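PDB 3LMC: peptidase, zinc-dependent from Methanocorpusculum labreanum, which probably acts as a zinc-dependent metallopeptidase of family M54, carrying a zinc ion on three histidines and an iron ion on four cysteines. Local coordinates for residues Gln50-Ala53 / Val54-Leu57; Asp61-Arg64 / Arg65-Gln69; Ala74-Asp77 / Leu78-Asn82. One frame throughout, in Å; residues are numbered along the deposited sequence. Where two conformers were deposited one is given.

The three contacts follow one another along the chain, and each is local. Contact 1 starts helix 53-66 and contact 2 ends it, their centres about 18 Å apart; contact 3 starts helix 78-88. Contacts 1 and 3 both use an aspartate N-cap, but the first is partly buried beside the five-stranded sheet, whereas the third lies at the surface, its centre about 24 Å from the chain centre, and adds a selenomethionine against two aromatic rings. Contact 2, also partly buried, differs in chemistry, with a three-residue salt-bridge network and a CH-pi contact. It meets contact 3 directly: R64 O lies 2.7 Å from Y81 OH, a probable hydrogen bond.

Contact 1: Gln50-Ala53 / Val54-Leu57; sequences QYDA and VKVL
With CG of D52 anti to the backbone N (chi1 -172°), the carboxylate swings forward over the first turn of helix 53-66, where OD1 accepts from V54 N at 3.1 Å. The amide comes from above the carboxylate plane, 43° out of it, and the hydrogen bond is bent. V54 sets CG2 beside its own backbone N (chi1 177° for CG1), which brings this methyl to the same oxygen, CG2 to D52 OD1 3.8 Å. The other carboxylate oxygen, OD2, faces K55, whose extended chain crosses the aspartate at about a right angle. D52 OD2 and K55 NZ stay 4.9 Å apart, so the opposite charges probably attract each other without forming a salt bridge.

Backbone bonds continue the turn. V56 N reaches D52 O in a weak bond, while L57 N gives a firmer one to A53 O at 2.9 Å; CG of L57, beside its own backbone N, packs against that carbonyl, 3.1 Å from A53 O. A53 and L57 both pack on L110 of strand 106-112, and V56 and L57 on I119 of strand 117-120, which seats the new helix against the five-stranded sheet. The side chain of L57 lies about 11 Å from the bound zinc ion. Strand 50-52 thus passes directly into helix 53-66 through an aspartate N-cap, a strand-to-helix junction.

Contact 2: Asp61-Arg64 / Arg65-Gln69; sequences DMFR and RRMPQ
R65 folds back along the helix to D61, one turn earlier, and its NH1 donates to D61 OD2 at 3.1 Å in a nearly straight bond that is also a salt bridge. The oxygen lies in the guanidinium plane, at its edge; seen from the carboxylate, the nitrogen comes on the syn side but 35° out of plane. CG of R65 is anti to the backbone N and the chain bends at chi3, which turns the guanidinium back over M62, whose CA lies over one face. D61 OD1 takes a second arginine, R64 NH2, at 2.7 Å through its anti lone pair. One carboxylate therefore holds two guanidinium groups, a salt-bridge network with i to i+3 and i to i+4 spacing at the C-terminal end of helix 53-66. R64 is gripped further by N85 OD1 and by the carbonyl oxygens of L115, G116 and E89. Without the carboxylate, as with an alanine at D61, R65 would probably lose its mate and be free to turn, and R64 would lose this counter-charge.

F63 carries the apolar side. Selenomethionine M67 sets CG beside its own backbone N (chi1 -65°), which lays this carbon over one face of the F63 ring, 3.7 Å from its centroid, in a CH-pi contact displaced toward the rim; the bends at chi2 and chi3 then curl SE and CE. SE stands obliquely 5.1 Å from the centroid of the F63 ring, a Met-aromatic contact. R66 NH2 meets the ring at its edge, 3.6 Å from F63 CD1, with guanidinium and ring planes 66° apart. M67 N donates to R64 O at 2.9 Å, an i to i+3 bond where the helix gives way to helix 68-71.

Contact 3: Ala74-Asp77 / Leu78-Asn82; sequences ADMD and LEFYN
The N-terminal cap of helix 78-88, at the surface of the protein, is formed by D77, and the selenomethionine M76 before it packs on the first turn. D77 reaches forward with CG anti to the backbone N (chi1 164°), and its OD2 accepts from F80 N at 2.8 Å. The amide approaches from above the carboxylate plane, 42° out of it. The same oxygen stands 3.3 Å from E79 CB. The negative charge sits where the helix dipole and the first-turn amides would be expected to stabilise it, while the carboxylate of E79, its OE1 4.7 Å from D77 OD2, probably opposes it weakly. D77 O continues the turn by accepting from Y81 N at 3.0 Å.

M76 adds the apolar part of the contact. Extended through chi1 and chi2, its chain carries SE to the CD2 edges of the F80 and Y81 rings; the bend at chi3 then turns CE toward F80 CE2. SE meets the edge of the Y81 ring in its plane, 3.8 Å from CD2. It also lies at the edge of the F80 ring, 5.0 Å from the centroid, while M76 CG touches F80 CD2 obliquely at 3.7 Å. The two SE contacts are Met-aromatic, and the selenomethionine chain crosses each aromatic side chain at about a right angle.

The far end of Y81 leads inward: its OH probably bonds to R64 O, and its ring packs on P68 and F71 of helix 68-71. The F80 ring also meets those of F84 and H88 along its own helix. An aspartate N-cap, joined by M76-Y81 packing with the spacing of a hydrophobic staple, thus closes the loop between helices 68-71 and 78-88.

Contact 1: Gln50-Ala53 / Val54-Leu57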
ATOM      1  N   GLN A  50       3.107 -14.360  11.487  1.00 25.86           N
ATOM      2  CA  GLN A  50       2.759 -13.410  10.440  1.00 26.13           C
ATOM      3  C   GLN A  50       1.347 -12.906  10.683  1.00 27.62           C
ATOM      4  O   GLN A  50       0.580 -13.526  11.438  1.00 28.59           O
ATOM      5  CB  GLN A  50       2.759 -14.102   9.080  1.00 23.79           C
ATOM      6  CG  GLN A  50       4.038 -14.809   8.691  1.00 24.40           C
ATOM      7  CD  GLN A  50       3.903 -15.413   7.314  1.00 24.92           C
ATOM      8  OE1 GLN A  50       3.126 -16.341   7.121  1.00 26.68           O
ATOM      9  NE2 GLN A  50       4.634 -14.872   6.340  1.00 19.90           N
ATOM     10  N   TYR A  51       0.984 -11.817  10.009  1.00 19.91           N
ATOM     11  CA  TYR A  51      -0.366 -11.264  10.142  1.00 19.57           C
ATOM     12  C   TYR A  51      -1.238 -11.476   8.903  1.00 20.70           C
ATOM     13  O   TYR A  51      -0.787 -11.268   7.778  1.00 23.23           O
ATOM     14  CB  TYR A  51      -0.303  -9.777  10.483  1.00 22.70           C
ATOM     15  CG  TYR A  51       0.432  -9.465  11.766  1.00 20.90           C
ATOM     16  CD1 TYR A  51       1.818  -9.413  11.793  1.00 20.02           C
ATOM     17  CD2 TYR A  51      -0.258  -9.220  12.951  1.00 21.48           C
ATOM     18  CE1 TYR A  51       2.495  -9.117  12.950  1.00 21.82           C
ATOM     19  CE2 TYR A  51       0.420  -8.909  14.127  1.00 17.57           C
ATOM     20  CZ  TYR A  51       1.791  -8.864  14.115  1.00 21.56           C
ATOM     21  OH  TYR A  51       2.493  -8.569  15.267  1.00 28.77           O
ATOM     22  N   ASP A  52      -2.490 -11.884   9.128  1.00 18.09           N
ATOM     23  CA  ASP A  52      -3.489 -12.058   8.069  1.00 21.08           C
ATOM     24  C   ASP A  52      -3.864 -10.708   7.465  1.00 17.36           C
ATOM     25  O   ASP A  52      -4.596  -9.936   8.079  1.00 25.12           O
ATOM     26  CB  ASP A  52      -4.744 -12.705   8.673  1.00 25.87           C
ATOM     27  CG  ASP A  52      -5.783 -13.118   7.618  1.00 36.60           C
ATOM     28  OD1 ASP A  52      -5.681 -12.723   6.428  1.00 34.24           O
ATOM     29  OD2 ASP A  52      -6.717 -13.859   8.000  1.00 42.18           O
ATOM     30  N   ALA A  53      -3.385 -10.414   6.267  1.00 17.44           N
ATOM     31  CA  ALA A  53      -3.598  -9.080   5.702  1.00 18.07           C
ATOM     32  C   ALA A  53      -5.061  -8.799   5.373  1.00 23.17           C
ATOM     33  O   ALA A  53      -5.481  -7.634   5.307  1.00 24.52           O
ATOM     34  CB  ALA A  53      -2.729  -8.871   4.486  1.00 17.34           C
ATOM     35  N   VAL A  54      -5.845  -9.852   5.159  1.00 22.49           N
ATOM     36  CA  VAL A  54      -7.268  -9.658   4.867  1.00 18.00           C
ATOM     37  C   VAL A  54      -7.954  -9.020   6.069  1.00 18.81           C
ATOM     38  O   VAL A  54      -8.701  -8.064   5.922  1.00 21.16           O
ATOM     39  CB  VAL A  54      -7.979 -10.973   4.493  1.00 22.10           C
ATOM     40  CG1 VAL A  54      -9.464 -10.720   4.283  1.00 24.18           C
ATOM     41  CG2 VAL A  54      -7.354 -11.587   3.229  1.00 17.32           C
ATOM     42  N   LYS A  55      -7.661  -9.524   7.264  1.00 20.86           N
ATOM     43  CA  LYS A  55      -8.195  -8.939   8.491  1.00 20.45           C
ATOM     44  C   LYS A  55      -7.747  -7.509   8.722  1.00 20.95           C
ATOM     45  O   LYS A  55      -8.543  -6.666   9.147  1.00 20.51           O
ATOM     46  CB  LYS A  55      -7.848  -9.801   9.699  1.00 22.38           C
ATOM     47  CG  LYS A  55      -8.750 -11.013   9.816  1.00 27.91           C
ATOM     48  CD  LYS A  55      -8.459 -11.817  11.059  1.00 33.23           C
ATOM     49  CE  LYS A  55      -9.375 -13.027  11.116  1.00 33.91           C
ATOM     50  NZ  LYS A  55      -9.100 -13.836  12.319  1.00 39.63           N
ATOM     51  N   VAL A  56      -6.477  -7.226   8.440  1.00 18.37           N
ATOM     52  CA  VAL A  56      -5.975  -5.863   8.601  1.00 18.85           C
ATOM     53  C   VAL A  56      -6.727  -4.926   7.646  1.00 18.54           C
ATOM     54  O   VAL A  56      -7.089  -3.816   8.015  1.00 17.17           O
ATOM     55  CB  VAL A  56      -4.446  -5.769   8.362  1.00 19.92           C
ATOM     56  CG1 VAL A  56      -3.958  -4.332   8.555  1.00 16.13           C
ATOM     57  CG2 VAL A  56      -3.672  -6.734   9.310  1.00 15.89           C
ATOM     58  N   LEU A  57      -6.994  -5.381   6.426  1.00 16.82           N
ATOM     59  CA  LEU A  57      -7.646  -4.520   5.451  1.00 21.64           C
ATOM     60  C   LEU A  57      -9.088  -4.175   5.870  1.00 23.89           C
ATOM     61  O   LEU A  57      -9.536  -3.033   5.714  1.00 25.71           O
ATOM     62  CB  LEU A  57      -7.584  -5.143   4.054  1.00 19.17           C
ATOM     63  CG  LEU A  57      -6.194  -5.231   3.412  1.00 18.29           C
ATOM     64  CD1 LEU A  57      -6.251  -6.020   2.116  1.00 19.95           C
ATOM     65  CD2 LEU A  57      -5.613  -3.838   3.146  1.00 18.98           C
TER

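Contact 2: Asp61-Arg64 / Arg65-Gln69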
ATOM      1  N   ASP A  61     -10.674  -0.422   6.708  1.00 19.79           N
ATOM      2  CA  ASP A  61     -11.939   0.166   6.283  1.00 20.53           C
ATOM      3  C   ASP A  61     -12.708   0.685   7.508  1.00 20.92           C
ATOM      4  O   ASP A  61     -13.184   1.817   7.529  1.00 21.72           O
ATOM      5  CB  ASP A  61     -12.777  -0.842   5.514  1.00 17.43           C
ATOM      6  CG  ASP A  61     -14.211  -0.374   5.327  1.00 21.45           C
ATOM      7  OD1 ASP A  61     -14.446   0.604   4.580  1.00 15.87           O
ATOM      8  OD2 ASP A  61     -15.102  -0.974   5.948  1.00 26.86           O
HETATM    9  N   MSE A  62     -12.828  -0.141   8.536  1.00 21.78           N
HETATM   10  CA  MSE A  62     -13.540   0.292   9.739  1.00 25.27           C
HETATM   11  C   MSE A  62     -12.942   1.557  10.347  1.00 25.53           C
HETATM   12  O   MSE A  62     -13.667   2.449  10.786  1.00 22.83           O
HETATM   13  CB  MSE A  62     -13.545  -0.815  10.781  1.00 25.71           C
HETATM   14  CG  MSE A  62     -14.270  -2.066  10.336  1.00 35.55           C
HETATM   15 SE   MSE A  62     -14.518  -3.203  11.882  1.00115.84          SE
HETATM   16  CE  MSE A  62     -14.769  -1.769  13.214  1.00 27.56           C
ATOM     17  N   PHE A  63     -11.614   1.628  10.374  1.00 18.56           N
ATOM     18  CA  PHE A  63     -10.930   2.801  10.904  1.00 22.80           C
ATOM     19  C   PHE A  63     -11.264   4.062  10.095  1.00 21.88           C
ATOM     20  O   PHE A  63     -11.564   5.123  10.656  1.00 20.95           O
ATOM     21  CB  PHE A  63      -9.409   2.578  10.916  1.00 18.28           C
ATOM     22  CG  PHE A  63      -8.647   3.728  11.463  1.00 18.41           C
ATOM     23  CD1 PHE A  63      -8.544   3.914  12.839  1.00 17.55           C
ATOM     24  CD2 PHE A  63      -8.038   4.641  10.610  1.00 17.88           C
ATOM     25  CE1 PHE A  63      -7.832   4.991  13.360  1.00 19.48           C
ATOM     26  CE2 PHE A  63      -7.321   5.721  11.123  1.00 14.44           C
ATOM     27  CZ  PHE A  63      -7.221   5.894  12.500  1.00 16.93           C
ATOM     28  N   ARG A  64     -11.193   3.953   8.776  1.00 15.90           N
ATOM     29  CA  ARG A  64     -11.541   5.085   7.929  1.00 20.79           C
ATOM     30  C   ARG A  64     -12.968   5.570   8.226  1.00 21.90           C
ATOM     31  O   ARG A  64     -13.193   6.761   8.436  1.00 22.44           O
ATOM     32  CB  ARG A  64     -11.426   4.708   6.455  1.00 22.78           C
ATOM     33  CG  ARG A  64     -11.848   5.818   5.484  1.00 19.93           C
ATOM     34  CD  ARG A  64     -11.683   5.344   4.033  1.00 19.99           C
ATOM     35  NE  ARG A  64     -12.400   4.091   3.858  1.00 19.81           N
ATOM     36  CZ  ARG A  64     -12.040   3.122   3.027  1.00 22.45           C
ATOM     37  NH1 ARG A  64     -10.977   3.270   2.245  1.00 21.67           N
ATOM     38  NH2 ARG A  64     -12.759   2.007   2.976  1.00 19.75           N
ATOM     39  N   ARG A  65     -13.926   4.648   8.250  1.00 16.80           N
ATOM     40  CA  ARG A  65     -15.320   5.046   8.431  1.00 23.07           C
ATOM     41  C   ARG A  65     -15.522   5.736   9.780  1.00 28.57           C
ATOM     42  O   ARG A  65     -16.319   6.672   9.903  1.00 27.43           O
ATOM     43  CB  ARG A  65     -16.262   3.853   8.294  1.00 27.70           C
ATOM     44  CG  ARG A  65     -17.711   4.184   8.638  1.00 38.75           C
ATOM     45  CD  ARG A  65     -18.670   3.169   8.049  1.00 48.35           C
ATOM     46  NE  ARG A  65     -18.424   1.817   8.550  1.00 55.82           N
ATOM     47  CZ  ARG A  65     -17.677   0.908   7.927  1.00 62.85           C
ATOM     48  NH1 ARG A  65     -17.086   1.201   6.775  1.00 63.93           N
ATOM     49  NH2 ARG A  65     -17.523  -0.299   8.460  1.00 66.49           N
ATOM     50  N   ARG A  66     -14.779   5.272  10.783  1.00 27.71           N
ATOM     51  CA  ARG A  66     -14.856   5.800  12.143  1.00 27.67           C
ATOM     52  C   ARG A  66     -14.103   7.136  12.266  1.00 23.84           C
ATOM     53  O   ARG A  66     -14.269   7.852  13.254  1.00 27.61           O
ATOM     54  CB  ARG A  66     -14.304   4.750  13.128  1.00 35.36           C
ATOM     55  CG  ARG A  66     -14.239   5.159  14.591  1.00 39.42           C
ATOM     56  CD  ARG A  66     -13.742   4.011  15.478  1.00 36.99           C
ATOM     57  NE  ARG A  66     -12.298   3.783  15.353  1.00 38.25           N
ATOM     58  CZ  ARG A  66     -11.393   4.193  16.239  1.00 34.54           C
ATOM     59  NH1 ARG A  66     -11.772   4.849  17.341  1.00 21.27           N
ATOM     60  NH2 ARG A  66     -10.105   3.937  16.035  1.00 43.93           N
HETATM   61  N   MSE A  67     -13.306   7.492  11.255  1.00 21.07           N
HETATM   62  CA  MSE A  67     -12.424   8.668  11.359  1.00 20.66           C
HETATM   63  C   MSE A  67     -12.623   9.757  10.295  1.00 26.75           C
HETATM   64  O   MSE A  67     -11.698  10.063   9.548  1.00 27.87           O
HETATM   65  CB  MSE A  67     -10.950   8.234  11.372  1.00 18.36           C
HETATM   66  CG  MSE A  67     -10.530   7.406  12.590  1.00 16.22           C
HETATM   67 SE   MSE A  67     -10.745   8.379  14.308  1.00 48.27          SE
HETATM   68  CE  MSE A  67      -9.205   9.533  14.231  1.00 25.69           C
ATOM     69  N   PRO A  68     -13.824  10.360  10.238  1.00 26.53           N
ATOM     70  CA  PRO A  68     -14.081  11.455   9.295  1.00 25.97           C
ATOM     71  C   PRO A  68     -13.120  12.613   9.500  1.00 28.15           C
ATOM     72  O   PRO A  68     -12.658  13.236   8.532  1.00 28.19           O
ATOM     73  CB  PRO A  68     -15.495  11.921   9.669  1.00 28.11           C
ATOM     74  CG  PRO A  68     -16.116  10.776  10.361  1.00 27.15           C
ATOM     75  CD  PRO A  68     -15.019  10.017  11.033  1.00 24.06           C
ATOM     76  N   GLN A  69     -12.839  12.921  10.761  1.00 30.16           N
ATOM     77  CA  GLN A  69     -11.986  14.056  11.078  1.00 30.67           C
ATOM     78  C   GLN A  69     -10.591  13.891  10.448  1.00 32.74           C
ATOM     79  O   GLN A  69      -9.866  14.874  10.260  1.00 32.21           O
ATOM     80  CB  GLN A  69     -11.921  14.311  12.595  1.00 28.47           C
ATOM     81  CG  GLN A  69     -11.321  13.186  13.436  1.00 30.96           C
ATOM     82  CD  GLN A  69     -12.362  12.199  13.971  1.00 34.00           C
ATOM     83  OE1 GLN A  69     -13.335  11.875  13.293  1.00 32.77           O
ATOM     84  NE2 GLN A  69     -12.143  11.706  15.190  1.00 32.30           N
TER

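Contact 3: Ala74-Asp77 / Leu78-Asn82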
ATOM      1  N   ALA A  74     -13.177  18.438   3.529  1.00 36.79           N
ATOM      2  CA  ALA A  74     -14.029  19.453   4.146  1.00 42.27           C
ATOM      3  C   ALA A  74     -15.346  19.649   3.391  1.00 42.38           C
ATOM      4  O   ALA A  74     -16.387  19.853   3.999  1.00 43.75           O
ATOM      5  CB  ALA A  74     -13.280  20.777   4.252  1.00 46.73           C
ATOM      6  N   ASP A  75     -15.297  19.577   2.065  1.00 42.65           N
ATOM      7  CA  ASP A  75     -16.480  19.832   1.250  1.00 42.84           C
ATOM      8  C   ASP A  75     -17.362  18.599   1.055  1.00 40.25           C
ATOM      9  O   ASP A  75     -18.219  18.584   0.173  1.00 42.82           O
ATOM     10  CB  ASP A  75     -16.085  20.420  -0.116  1.00 42.27           C
ATOM     11  CG  ASP A  75     -15.347  19.419  -1.002  1.00 44.37           C
ATOM     12  OD1 ASP A  75     -15.241  18.227  -0.621  1.00 40.86           O
ATOM     13  OD2 ASP A  75     -14.869  19.829  -2.083  1.00 46.13           O
HETATM   14  N   MSE A  76     -17.154  17.569   1.869  1.00 37.38           N
HETATM   15  CA  MSE A  76     -17.941  16.338   1.752  1.00 34.98           C
HETATM   16  C   MSE A  76     -18.890  16.109   2.933  1.00 32.98           C
HETATM   17  O   MSE A  76     -18.470  16.021   4.092  1.00 36.39           O
HETATM   18  CB  MSE A  76     -17.041  15.110   1.543  1.00 31.82           C
HETATM   19  CG  MSE A  76     -17.835  13.825   1.359  1.00 30.05           C
HETATM   20 SE   MSE A  76     -16.740  12.200   1.300  1.00 34.89          SE
HETATM   21  CE  MSE A  76     -15.918  12.466  -0.449  1.00 18.37           C
ATOM     22  N   ASP A  77     -20.176  16.007   2.626  1.00 31.14           N
ATOM     23  CA  ASP A  77     -21.190  15.783   3.642  1.00 30.49           C
ATOM     24  C   ASP A  77     -20.870  14.527   4.459  1.00 31.60           C
ATOM     25  O   ASP A  77     -20.387  13.535   3.909  1.00 29.99           O
ATOM     26  CB  ASP A  77     -22.562  15.651   2.980  1.00 37.80           C
ATOM     27  CG  ASP A  77     -23.592  15.045   3.903  1.00 43.32           C
ATOM     28  OD1 ASP A  77     -23.950  15.696   4.913  1.00 45.92           O
ATOM     29  OD2 ASP A  77     -24.031  13.911   3.616  1.00 44.27           O
ATOM     30  N   LEU A  78     -21.143  14.574   5.766  1.00 34.12           N
ATOM     31  CA  LEU A  78     -20.790  13.484   6.684  1.00 32.44           C
ATOM     32  C   LEU A  78     -21.553  12.189   6.417  1.00 35.43           C
ATOM     33  O   LEU A  78     -20.996  11.092   6.537  1.00 37.03           O
ATOM     34  CB  LEU A  78     -20.994  13.910   8.141  1.00 28.84           C
ATOM     35  CG  LEU A  78     -20.726  12.841   9.196  1.00 31.00           C
ATOM     36  CD1 LEU A  78     -19.313  12.271   9.012  1.00 27.01           C
ATOM     37  CD2 LEU A  78     -20.902  13.427  10.599  1.00 31.95           C
ATOM     38  N   GLU A  79     -22.825  12.319   6.061  1.00 32.67           N
ATOM     39  CA  GLU A  79     -23.645  11.156   5.760  1.00 37.11           C
ATOM     40  C   GLU A  79     -23.197  10.515   4.447  1.00 32.03           C
ATOM     41  O   GLU A  79     -23.189   9.290   4.324  1.00 31.30           O
ATOM     42  CB  GLU A  79     -25.128  11.539   5.692  1.00 47.18           C
ATOM     43  CG  GLU A  79     -26.084  10.401   6.046  1.00 57.61           C
ATOM     44  CD  GLU A  79     -27.544  10.844   6.077  1.00 66.57           C
ATOM     45  OE1 GLU A  79     -27.907  11.774   5.318  1.00 68.02           O
ATOM     46  OE2 GLU A  79     -28.327  10.261   6.860  1.00 68.43           O
ATOM     47  N   PHE A  80     -22.825  11.346   3.473  1.00 27.62           N
ATOM     48  CA  PHE A  80     -22.277  10.851   2.213  1.00 26.43           C
ATOM     49  C   PHE A  80     -20.982  10.063   2.494  1.00 22.80           C
ATOM     50  O   PHE A  80     -20.744   9.016   1.902  1.00 21.56           O
ATOM     51  CB  PHE A  80     -22.010  12.021   1.260  1.00 26.82           C
ATOM     52  CG  PHE A  80     -21.451  11.616  -0.087  1.00 28.74           C
ATOM     53  CD1 PHE A  80     -22.270  11.568  -1.205  1.00 27.88           C
ATOM     54  CD2 PHE A  80     -20.105  11.310  -0.241  1.00 30.02           C
ATOM     55  CE1 PHE A  80     -21.759  11.202  -2.445  1.00 26.19           C
ATOM     56  CE2 PHE A  80     -19.586  10.945  -1.484  1.00 25.97           C
ATOM     57  CZ  PHE A  80     -20.403  10.889  -2.579  1.00 26.92           C
ATOM     58  N   TYR A  81     -20.158  10.569   3.407  1.00 25.13           N
ATOM     59  CA  TYR A  81     -18.887   9.928   3.753  1.00 21.48           C
ATOM     60  C   TYR A  81     -19.117   8.573   4.416  1.00 24.94           C
ATOM     61  O   TYR A  81     -18.419   7.588   4.122  1.00 27.83           O
ATOM     62  CB  TYR A  81     -18.075  10.842   4.670  1.00 21.50           C
ATOM     63  CG  TYR A  81     -16.771  10.259   5.177  1.00 27.08           C
ATOM     64  CD1 TYR A  81     -16.707   9.619   6.410  1.00 27.83           C
ATOM     65  CD2 TYR A  81     -15.597  10.376   4.439  1.00 27.86           C
ATOM     66  CE1 TYR A  81     -15.513   9.094   6.891  1.00 27.76           C
ATOM     67  CE2 TYR A  81     -14.395   9.855   4.917  1.00 29.07           C
ATOM     68  CZ  TYR A  81     -14.361   9.215   6.138  1.00 28.94           C
ATOM     69  OH  TYR A  81     -13.173   8.695   6.615  1.00 32.43           O
ATOM     70  N   ASN A  82     -20.083   8.529   5.329  1.00 25.75           N
ATOM     71  CA  ASN A  82     -20.403   7.282   6.013  0.50 26.12           C
ATOM     72  C   ASN A  82     -20.767   6.182   5.015  1.00 30.19           C
ATOM     73  O   ASN A  82     -20.322   5.045   5.164  1.00 34.12           O
ATOM     74  CB  ASN A  82     -21.526   7.475   7.037  0.50 25.21           C
ATOM     75  CG  ASN A  82     -21.636   6.307   8.009  0.50 22.99           C
ATOM     76  OD1 ASN A  82     -22.543   5.481   7.900  0.50 20.31           O
ATOM     77  ND2 ASN A  82     -20.698   6.226   8.959  0.50 21.82           N
TER